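Local structure of Lin2004 protein (Listeria innocua, 2HUJ) at residues 37-40 with 41-44. The protein is of unknown function but represents a bacterial family, DUF1798, whose members adopt a four-helical bundle fold. Numbering follows the deposited sequence. Where two conformers were deposited one is given.
Sequences WELY and LSNR
With chi1 of 179° the indole of Trp37 swings beside its own carbonyl carbon, while Leu41, its CG beside the backbone N (chi1 -68°), reaches back by one turn of helix to meet it. Leu41 CD1 sits over one face of the indole, displaced toward the rim and 3.5 Å from Trp37 NE1, a CH-pi contact with the five-membered ring; the second methyl, CD2, lies near the six-membered ring, 4.0 Å from Trp37 CZ2. The same methyl also touches the Tyr40 ring, Leu41 CD2 lying 4.1 Å from Tyr40 CD2. Tyr40 and Arg44 extend alongside each other in the same direction. In the arginine conformer given, the extended chain lays Arg44 CD obliquely against the ring, 3.7 Å from Tyr40 CZ. Tyr40 OH and Arg44 NH1 come within 3.3 Å in this conformer, but at an angle too poor for a hydrogen bond; each bonds outside the pair, to the carbonyls of Ser110 and Gly108 respectively. All this belongs to the last turns of helix 16-45 in the four-helical bundle, where Trp37 and Tyr40 also stack on Tyr119 and Phe115 of helix 112-137. Successive i to i+4 backbone bonds hold the turns, from Leu41 N to Trp37 O through to Arg44 N to Tyr40 O. Leu39 O carries two donors: Asn43 N at 3.0 Å, and the hydroxyl Ser42 OG at 2.7 Å, which meets the carbonyl at a C=O...O angle of 121°. Alongside, Leu39 CD1 rests 3.7 Å from Asn43 ND2. The buried Asn43 amide is satisfied at both ends, ND2 giving to Ala105 O and OD1 receiving from Lys48 N, which ties the helix end to two loops.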
ATOM      1  N   TRP A  37       3.446   8.451  -3.180  1.00 26.47           N
ATOM      2  CA  TRP A  37       4.742   9.104  -2.964  1.00 26.88           C
ATOM      3  C   TRP A  37       5.075  10.017  -4.133  1.00 26.69           C
ATOM      4  O   TRP A  37       5.519  11.146  -3.949  1.00 24.33           O
ATOM      5  CB  TRP A  37       5.796   8.011  -2.807  1.00 28.32           C
ATOM      6  CG  TRP A  37       7.196   8.462  -2.592  1.00 25.10           C
ATOM      7  CD1 TRP A  37       8.261   8.167  -3.369  1.00 30.22           C
ATOM      8  CD2 TRP A  37       7.706   9.260  -1.492  1.00 23.81           C
ATOM      9  NE1 TRP A  37       9.400   8.716  -2.837  1.00 28.45           N
ATOM     10  CE2 TRP A  37       9.095   9.395  -1.694  1.00 29.99           C
ATOM     11  CE3 TRP A  37       7.121   9.866  -0.377  1.00 30.23           C
ATOM     12  CZ2 TRP A  37       9.919  10.153  -0.835  1.00 29.84           C
ATOM     13  CZ3 TRP A  37       7.945  10.604   0.493  1.00 29.58           C
ATOM     14  CH2 TRP A  37       9.316  10.727   0.260  1.00 29.18           C
ATOM     15  N   GLU A  38       4.857   9.543  -5.353  1.00 27.83           N
ATOM     16  CA  GLU A  38       5.154  10.383  -6.515  1.00 29.14           C
ATOM     17  C   GLU A  38       4.233  11.586  -6.638  1.00 26.71           C
ATOM     18  O   GLU A  38       4.687  12.657  -7.029  1.00 28.18           O
ATOM     19  CB  GLU A  38       5.133   9.571  -7.806  1.00 27.75           C
ATOM     20  CG  GLU A  38       6.215   8.459  -7.862  1.00 39.19           C
ATOM     21  CD  GLU A  38       7.656   8.990  -7.878  1.00 54.06           C
ATOM     22  OE1 GLU A  38       7.889  10.149  -8.331  1.00 57.18           O
ATOM     23  OE2 GLU A  38       8.556   8.236  -7.438  1.00 57.11           O
ATOM     24  N   LEU A  39       2.963  11.434  -6.280  1.00 26.96           N
ATOM     25  CA  LEU A  39       2.033  12.573  -6.276  1.00 26.25           C
ATOM     26  C   LEU A  39       2.482  13.607  -5.247  1.00 25.67           C
ATOM     27  O   LEU A  39       2.531  14.801  -5.532  1.00 26.01           O
ATOM     28  CB  LEU A  39       0.590  12.105  -6.003  1.00 26.79           C
ATOM     29  CG  LEU A  39      -0.489  13.195  -5.913  1.00 29.05           C
ATOM     30  CD1 LEU A  39      -0.521  13.995  -7.199  1.00 30.79           C
ATOM     31  CD2 LEU A  39      -1.834  12.570  -5.640  1.00 28.67           C
ATOM     32  N   TYR A  40       2.842  13.124  -4.061  1.00 23.36           N
ATOM     33  CA  TYR A  40       3.318  13.997  -2.985  1.00 23.84           C
ATOM     34  C   TYR A  40       4.523  14.788  -3.439  1.00 25.52           C
ATOM     35  O   TYR A  40       4.565  16.034  -3.294  1.00 25.24           O
ATOM     36  CB  TYR A  40       3.616  13.181  -1.739  1.00 24.57           C
ATOM     37  CG  TYR A  40       4.342  13.947  -0.666  1.00 23.48           C
ATOM     38  CD1 TYR A  40       3.801  15.084  -0.090  1.00 27.00           C
ATOM     39  CD2 TYR A  40       5.615  13.558  -0.264  1.00 25.12           C
ATOM     40  CE1 TYR A  40       4.480  15.787   0.907  1.00 27.89           C
ATOM     41  CE2 TYR A  40       6.304  14.279   0.706  1.00 25.72           C
ATOM     42  CZ  TYR A  40       5.741  15.381   1.294  1.00 24.18           C
ATOM     43  OH  TYR A  40       6.461  16.061   2.251  1.00 25.69           O
ATOM     44  N   LEU A  41       5.536  14.074  -3.941  1.00 25.40           N
ATOM     45  CA  LEU A  41       6.771  14.721  -4.383  1.00 27.16           C
ATOM     46  C   LEU A  41       6.485  15.767  -5.446  1.00 28.48           C
ATOM     47  O   LEU A  41       7.066  16.857  -5.419  1.00 28.03           O
ATOM     48  CB  LEU A  41       7.781  13.705  -4.899  1.00 26.35           C
ATOM     49  CG  LEU A  41       8.365  12.777  -3.829  1.00 26.75           C
ATOM     50  CD1 LEU A  41       9.371  11.844  -4.454  1.00 30.82           C
ATOM     51  CD2 LEU A  41       8.949  13.535  -2.641  1.00 31.80           C
ATOM     52  N   SER A  42       5.590  15.453  -6.375  1.00 27.51           N
ATOM     53  CA  SER A  42       5.243  16.415  -7.409  1.00 27.30           C
ATOM     54  C   SER A  42       4.594  17.669  -6.832  1.00 26.99           C
ATOM     55  O   SER A  42       4.889  18.779  -7.253  1.00 30.29           O
ATOM     56  CB  SER A  42       4.356  15.796  -8.491  1.00 28.62           C
ATOM     57  OG  SER A  42       3.006  15.631  -8.062  1.00 39.60           O
ATOM     58  N   ASN A  43       3.706  17.508  -5.870  1.00 25.53           N
ATOM     59  CA  ASN A  43       3.082  18.682  -5.244  1.00 27.61           C
ATOM     60  C   ASN A  43       4.061  19.465  -4.370  1.00 29.54           C
ATOM     61  O   ASN A  43       3.931  20.676  -4.193  1.00 28.68           O
ATOM     62  CB  ASN A  43       1.843  18.261  -4.444  1.00 26.73           C
ATOM     63  CG  ASN A  43       0.628  18.071  -5.312  1.00 33.43           C
ATOM     64  OD1 ASN A  43       0.353  18.885  -6.196  1.00 33.18           O
ATOM     65  ND2 ASN A  43      -0.129  17.012  -5.052  1.00 27.00           N
ATOM     66  N   ARG A  44       5.046  18.754  -3.827  1.00 27.21           N
ATOM     67  CA  ARG A  44       6.048  19.372  -3.011  1.00 30.50           C
ATOM     68  C   ARG A  44       6.937  20.301  -3.868  1.00 31.97           C
ATOM     69  O   ARG A  44       7.392  21.363  -3.406  1.00 31.46           O
ATOM     70  CB  ARG A  44       6.856  18.298  -2.276  0.50 31.14           C
ATOM     71  CG  ARG A  44       7.692  18.865  -1.166  0.50 33.33           C
ATOM     72  CD  ARG A  44       8.139  17.804  -0.197  0.50 29.28           C
ATOM     73  NE  ARG A  44       9.001  18.395   0.812  0.50 31.07           N
ATOM     74  CZ  ARG A  44       8.583  19.062   1.884  0.50 27.83           C
ATOM     75  NH1 ARG A  44       7.286  19.228   2.135  0.50 29.45           N
ATOM     76  NH2 ARG A  44       9.484  19.554   2.723  0.50 29.23           N
TER